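Local structure of HTH-type transcriptional activator AmpR (Pseudomonas aeruginosa PAO1, 5MMH) at residues W70-T84 against T175-Q188. The protein activates transcription of the beta-lactamase gene ampC by binding its promoter, and its effector domain recognises muropeptides derived from the cell wall. Residues are numbered along the deposited sequence; the frame is centred on the assembly and turned at random.
Sequences WHGTEALALFEAPLT and TEVSTGSYWLTRLQ
W70 and A77 approach opposite faces of the W183 indole. The six-membered ring of W70 directs its edge at the five-membered ring of W183, with centroids 5.2 Å apart and planes at 84°, an edge-to-face pair. A77 CB makes a CH-pi contact from the other side, 4.0 Å from the centroid of the W183 six-membered ring and 25° off its normal. With CG anti to the carbonyl carbon (chi1 -59°), the W183 indole stands between W70 and A77, while its NE1 bonds to G66 O on strand 61-66. Close by, T73 CG2 presses on T185 CB at a tight 3.4 Å.

Strands 73-80 and 181-187 run antiparallel, joined by backbone hydrogen bonds. L76 and L184 form a hydrogen-bonded pair, L76 N to L184 O measuring 2.8 Å. A beta bulge follows: L78 N bonds to Y182 O at 2.9 Å, yet Y182 N returns to F79 O at 3.0 Å, placing two residues opposite one. After a loop, L83 and V177 pair again.

Polar side chains fasten the irregular half: S178 OG donates to E80 OE1 at 2.9 Å, and T84 OG1 to T175 O at 3.0 Å. At the other end, E74 CB lies over one face of the R186 guanidinium, whose salt bridge goes to E192.

The paired segments are consistent with the crossover strands linking the two subdomains of LysR effector domains; mostly backbone bonds and aromatic packing, rather than salt bridges between them, hold the pair together.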
loop_
_atom_site.group_PDB
_atom_site.type_symbol
_atom_site.label_atom_id
_atom_site.label_comp_id
_atom_site.label_asym_id
_atom_site.label_seq_id
_atom_site.Cartn_x
_atom_site.Cartn_y
_atom_site.Cartn_z
ATOM N N TRP A 70 22.728 -1.653 -0.667
ATOM C CA TRP A 70 22.354 -0.537 0.187
ATOM C C TRP A 70 23.500 -0.230 1.153
ATOM O O TRP A 70 24.028 -1.136 1.811
ATOM C CB TRP A 70 21.059 -0.861 0.942
ATOM C CG TRP A 70 19.876 -1.016 0.015
ATOM C CD1 TRP A 70 19.189 -0.009 -0.600
ATOM C CD2 TRP A 70 19.255 -2.241 -0.412
ATOM N NE1 TRP A 70 18.184 -0.522 -1.380
ATOM C CE2 TRP A 70 18.191 -1.888 -1.276
ATOM C CE3 TRP A 70 19.481 -3.594 -0.136
ATOM C CZ2 TRP A 70 17.365 -2.840 -1.877
ATOM C CZ3 TRP A 70 18.657 -4.543 -0.727
ATOM C CH2 TRP A 70 17.622 -4.164 -1.600
ATOM N N HIS A 71 23.881 1.045 1.229
ATOM C CA HIS A 71 25.024 1.462 2.035
ATOM C C HIS A 71 24.839 1.072 3.492
ATOM O O HIS A 71 23.758 1.244 4.069
ATOM C CB HIS A 71 25.207 2.978 1.930
ATOM C CG HIS A 71 25.287 3.473 0.519
ATOM N ND1 HIS A 71 24.171 3.616 -0.282
ATOM C CD2 HIS A 71 26.344 3.854 -0.238
ATOM C CE1 HIS A 71 24.539 4.061 -1.471
ATOM N NE2 HIS A 71 25.850 4.216 -1.470
ATOM N N GLY A 72 25.907 0.556 4.091
ATOM C CA GLY A 72 25.870 0.193 5.494
ATOM C C GLY A 72 25.106 -1.071 5.781
ATOM O O GLY A 72 24.905 -1.418 6.955
ATOM N N THR A 73 24.706 -1.787 4.740
ATOM C CA THR A 73 23.813 -2.922 4.842
ATOM C C THR A 73 24.514 -4.189 4.364
ATOM O O THR A 73 25.329 -4.141 3.438
ATOM C CB THR A 73 22.556 -2.637 4.007
ATOM O OG1 THR A 73 21.959 -1.416 4.464
ATOM C CG2 THR A 73 21.578 -3.748 4.104
ATOM N N GLU A 74 24.221 -5.308 5.033
ATOM C CA GLU A 74 24.468 -6.652 4.518
ATOM C C GLU A 74 23.144 -7.218 4.002
ATOM O O GLU A 74 22.185 -7.330 4.765
ATOM C CB GLU A 74 25.049 -7.545 5.617
ATOM C CG GLU A 74 24.951 -9.063 5.387
ATOM C CD GLU A 74 25.972 -9.633 4.382
ATOM O OE1 GLU A 74 26.249 -10.854 4.470
ATOM O OE2 GLU A 74 26.486 -8.886 3.512
ATOM N N ALA A 75 23.090 -7.580 2.719
ATOM C CA ALA A 75 21.860 -8.072 2.102
ATOM C C ALA A 75 22.041 -9.473 1.519
ATOM O O ALA A 75 22.954 -9.706 0.723
ATOM C CB ALA A 75 21.386 -7.118 1.011
ATOM N N LEU A 76 21.141 -10.385 1.899
ATOM C CA LEU A 76 21.088 -11.757 1.406
ATOM C C LEU A 76 19.945 -11.902 0.411
ATOM O O LEU A 76 18.789 -11.617 0.745
ATOM C CB LEU A 76 20.874 -12.756 2.546
ATOM C CG LEU A 76 22.020 -13.300 3.395
ATOM C CD1 LEU A 76 23.206 -12.338 3.461
ATOM C CD2 LEU A 76 21.511 -13.643 4.801
ATOM N N ALA A 77 20.253 -12.384 -0.787
ATOM C CA ALA A 77 19.217 -12.534 -1.801
ATOM C C ALA A 77 18.209 -13.606 -1.411
ATOM O O ALA A 77 18.571 -14.658 -0.877
ATOM C CB ALA A 77 19.833 -12.886 -3.140
ATOM N N LEU A 78 16.929 -13.329 -1.665
ATOM C CA LEU A 78 15.878 -14.332 -1.493
ATOM C C LEU A 78 15.470 -14.945 -2.830
ATOM O O LEU A 78 15.700 -16.140 -3.045
ATOM C CB LEU A 78 14.669 -13.722 -0.759
ATOM C CG LEU A 78 15.044 -13.106 0.600
ATOM C CD1 LEU A 78 13.952 -12.197 1.191
ATOM C CD2 LEU A 78 15.418 -14.216 1.573
ATOM N N PHE A 79 14.917 -14.142 -3.746
ATOM C CA PHE A 79 14.514 -14.603 -5.068
ATOM C C PHE A 79 14.198 -13.392 -5.944
ATOM O O PHE A 79 13.869 -12.316 -5.434
ATOM C CB PHE A 79 13.311 -15.574 -4.997
ATOM C CG PHE A 79 12.107 -15.059 -4.186
ATOM C CD1 PHE A 79 11.146 -14.257 -4.770
ATOM C CD2 PHE A 79 11.919 -15.439 -2.864
ATOM C CE1 PHE A 79 10.032 -13.798 -4.040
ATOM C CE2 PHE A 79 10.813 -14.995 -2.126
ATOM C CZ PHE A 79 9.868 -14.170 -2.710
ATOM N N GLU A 80 14.324 -13.582 -7.260
ATOM C CA GLU A 80 13.964 -12.578 -8.260
ATOM C C GLU A 80 12.464 -12.299 -8.256
ATOM O O GLU A 80 11.640 -13.178 -7.985
ATOM C CB GLU A 80 14.334 -13.043 -9.681
ATOM C CG GLU A 80 15.795 -13.050 -10.067
ATOM C CD GLU A 80 16.031 -13.627 -11.476
ATOM O OE1 GLU A 80 15.667 -12.948 -12.461
ATOM O OE2 GLU A 80 16.564 -14.761 -11.602
ATOM N N ALA A 81 12.099 -11.075 -8.616
ATOM C CA ALA A 81 10.693 -10.725 -8.825
ATOM C C ALA A 81 10.585 -10.030 -10.172
ATOM O O ALA A 81 10.579 -8.794 -10.244
ATOM C CB ALA A 81 10.147 -9.851 -7.694
ATOM N N PRO A 82 10.503 -10.794 -11.263
ATOM C CA PRO A 82 10.365 -10.172 -12.578
ATOM C C PRO A 82 9.043 -9.441 -12.672
ATOM O O PRO A 82 8.040 -9.839 -12.075
ATOM C CB PRO A 82 10.410 -11.355 -13.553
ATOM C CG PRO A 82 10.867 -12.521 -12.741
ATOM C CD PRO A 82 10.423 -12.261 -11.349
ATOM N N LEU A 83 9.055 -8.370 -13.444
ATOM C CA LEU A 83 7.905 -7.496 -13.612
ATOM C C LEU A 83 7.140 -7.865 -14.879
ATOM O O LEU A 83 7.743 -8.137 -15.922
ATOM C CB LEU A 83 8.356 -6.037 -13.693
ATOM C CG LEU A 83 9.062 -5.459 -12.472
ATOM C CD1 LEU A 83 9.307 -3.969 -12.647
ATOM C CD2 LEU A 83 8.234 -5.717 -11.225
ATOM N N THR A 84 5.811 -7.854 -14.789
ATOM C CA THR A 84 4.973 -8.078 -15.956
ATOM C C THR A 84 3.785 -7.121 -15.930
ATOM O O THR A 84 3.469 -6.512 -14.906
ATOM C CB THR A 84 4.495 -9.537 -16.027
ATOM O OG1 THR A 84 4.200 -9.864 -17.385
ATOM C CG2 THR A 84 3.246 -9.762 -15.158
ATOM N N THR A 175 5.642 -11.444 -21.843
ATOM C CA THR A 175 6.919 -10.777 -21.629
ATOM C C THR A 175 7.114 -10.391 -20.161
ATOM O O THR A 175 6.220 -9.804 -19.535
ATOM C CB THR A 175 7.002 -9.536 -22.523
ATOM O OG1 THR A 175 6.917 -9.925 -23.897
ATOM C CG2 THR A 175 8.321 -8.809 -22.316
ATOM N N GLU A 176 8.284 -10.740 -19.613
ATOM C CA GLU A 176 8.764 -10.279 -18.313
ATOM C C GLU A 176 10.026 -9.453 -18.505
ATOM O O GLU A 176 10.669 -9.496 -19.555
ATOM C CB GLU A 176 9.119 -11.432 -17.365
ATOM C CG GLU A 176 8.047 -12.425 -17.069
ATOM C CD GLU A 176 8.543 -13.507 -16.148
ATOM O OE1 GLU A 176 9.779 -13.676 -16.060
ATOM O OE2 GLU A 176 7.712 -14.195 -15.517
ATOM N N VAL A 177 10.411 -8.747 -17.446
ATOM C CA VAL A 177 11.721 -8.119 -17.357
ATOM C C VAL A 177 12.190 -8.205 -15.915
ATOM O O VAL A 177 11.414 -7.975 -14.978
ATOM C CB VAL A 177 11.693 -6.661 -17.855
ATOM C CG1 VAL A 177 10.653 -5.820 -17.059
ATOM C CG2 VAL A 177 13.071 -6.053 -17.765
ATOM N N SER A 178 13.464 -8.534 -15.741
ATOM C CA SER A 178 14.076 -8.746 -14.434
ATOM C C SER A 178 14.786 -7.467 -14.029
ATOM O O SER A 178 15.839 -7.140 -14.577
ATOM C CB SER A 178 15.072 -9.909 -14.483
ATOM O OG SER A 178 14.439 -11.172 -14.389
ATOM N N THR A 179 14.226 -6.738 -13.072
ATOM C CA THR A 179 14.865 -5.511 -12.621
ATOM C C THR A 179 15.372 -5.576 -11.189
ATOM O O THR A 179 16.194 -4.737 -10.813
ATOM C CB THR A 179 13.903 -4.325 -12.741
ATOM O OG1 THR A 179 12.809 -4.508 -11.836
ATOM C CG2 THR A 179 13.366 -4.232 -14.153
ATOM N N GLY A 180 14.914 -6.536 -10.392
ATOM C CA GLY A 180 15.321 -6.594 -9.003
ATOM C C GLY A 180 14.878 -7.878 -8.343
ATOM O O GLY A 180 14.200 -8.716 -8.943
ATOM N N SER A 181 15.288 -8.021 -7.083
ATOM C CA SER A 181 15.006 -9.176 -6.255
ATOM C C SER A 181 14.519 -8.683 -4.905
ATOM O O SER A 181 14.621 -7.499 -4.589
ATOM C CB SER A 181 16.258 -10.045 -6.060
ATOM O OG SER A 181 16.787 -10.454 -7.304
ATOM N N TYR A 182 13.974 -9.604 -4.115
ATOM C CA TYR A 182 13.742 -9.375 -2.700
ATOM C C TYR A 182 14.966 -9.829 -1.920
ATOM O O TYR A 182 15.565 -10.863 -2.235
ATOM C CB TYR A 182 12.482 -10.110 -2.233
ATOM C CG TYR A 182 11.239 -9.449 -2.778
ATOM C CD1 TYR A 182 10.819 -8.219 -2.275
ATOM C CD2 TYR A 182 10.522 -10.011 -3.825
ATOM C CE1 TYR A 182 9.701 -7.582 -2.774
ATOM C CE2 TYR A 182 9.384 -9.385 -4.331
ATOM C CZ TYR A 182 8.989 -8.164 -3.802
ATOM O OH TYR A 182 7.886 -7.508 -4.287
ATOM N N TRP A 183 15.337 -9.047 -0.911
ATOM C CA TRP A 183 16.552 -9.231 -0.129
ATOM C C TRP A 183 16.226 -9.217 1.356
ATOM O O TRP A 183 15.403 -8.414 1.806
ATOM C CB TRP A 183 17.573 -8.113 -0.412
ATOM C CG TRP A 183 17.986 -8.019 -1.851
ATOM C CD1 TRP A 183 17.286 -7.436 -2.877
ATOM C CD2 TRP A 183 19.194 -8.526 -2.428
ATOM N NE1 TRP A 183 17.990 -7.549 -4.056
ATOM C CE2 TRP A 183 19.160 -8.226 -3.810
ATOM C CE3 TRP A 183 20.302 -9.213 -1.912
ATOM C CZ2 TRP A 183 20.201 -8.576 -4.677
ATOM C CZ3 TRP A 183 21.320 -9.562 -2.773
ATOM C CH2 TRP A 183 21.261 -9.250 -4.145
ATOM N N LEU A 184 16.890 -10.072 2.129
ATOM C CA LEU A 184 16.893 -9.924 3.579
ATOM C C LEU A 184 18.109 -9.080 3.967
ATOM O O LEU A 184 19.251 -9.503 3.769
ATOM C CB LEU A 184 16.913 -11.285 4.263
ATOM C CG LEU A 184 17.020 -11.230 5.780
ATOM C CD1 LEU A 184 15.698 -10.738 6.416
ATOM C CD2 LEU A 184 17.382 -12.593 6.291
ATOM N N THR A 185 17.871 -7.880 4.494
ATOM C CA THR A 185 18.946 -6.947 4.795
ATOM C C THR A 185 19.043 -6.716 6.295
ATOM O O THR A 185 18.095 -6.952 7.050
ATOM C CB THR A 185 18.754 -5.602 4.073
ATOM O OG1 THR A 185 17.873 -4.750 4.823
ATOM C CG2 THR A 185 18.184 -5.816 2.689
ATOM N N ARG A 186 20.217 -6.248 6.715
ATOM C CA ARG A 186 20.522 -5.980 8.111
ATOM C C ARG A 186 21.619 -4.922 8.143
ATOM O O ARG A 186 22.377 -4.776 7.182
ATOM C CB ARG A 186 20.943 -7.273 8.832
ATOM C CG ARG A 186 22.035 -7.122 9.851
ATOM C CD ARG A 186 22.451 -8.458 10.449
ATOM N NE ARG A 186 23.480 -9.087 9.639
ATOM C CZ ARG A 186 24.771 -8.800 9.726
ATOM N NH1 ARG A 186 25.191 -7.889 10.590
ATOM N NH2 ARG A 186 25.639 -9.418 8.941
ATOM N N LEU A 187 21.675 -4.153 9.231
ATOM C CA LEU A 187 22.734 -3.159 9.381
ATOM C C LEU A 187 24.066 -3.843 9.665
ATOM O O LEU A 187 24.133 -4.758 10.486
ATOM C CB LEU A 187 22.388 -2.180 10.508
ATOM C CG LEU A 187 21.490 -1.002 10.116
ATOM C CD1 LEU A 187 21.282 -0.053 11.299
ATOM C CD2 LEU A 187 22.095 -0.272 8.942
ATOM N N GLN A 188 25.130 -3.386 8.985
ATOM C CA GLN A 188 26.485 -3.883 9.253
ATOM C C GLN A 188 26.888 -3.664 10.707
ATOM O O GLN A 188 27.670 -4.449 11.260
ATOM C CB GLN A 188 27.509 -3.196 8.333
ATOM C CG GLN A 188 27.949 -3.993 7.097
ATOM C CD GLN A 188 28.134 -3.124 5.838
ATOM O OE1 GLN A 188 28.100 -1.891 5.892
ATOM N NE2 GLN A 188 28.314 -3.782 4.701
HETATM O O HOH W 1 21.126 -9.710 5.712
HETATM O O HOH W 2 12.149 -7.181 -11.176
#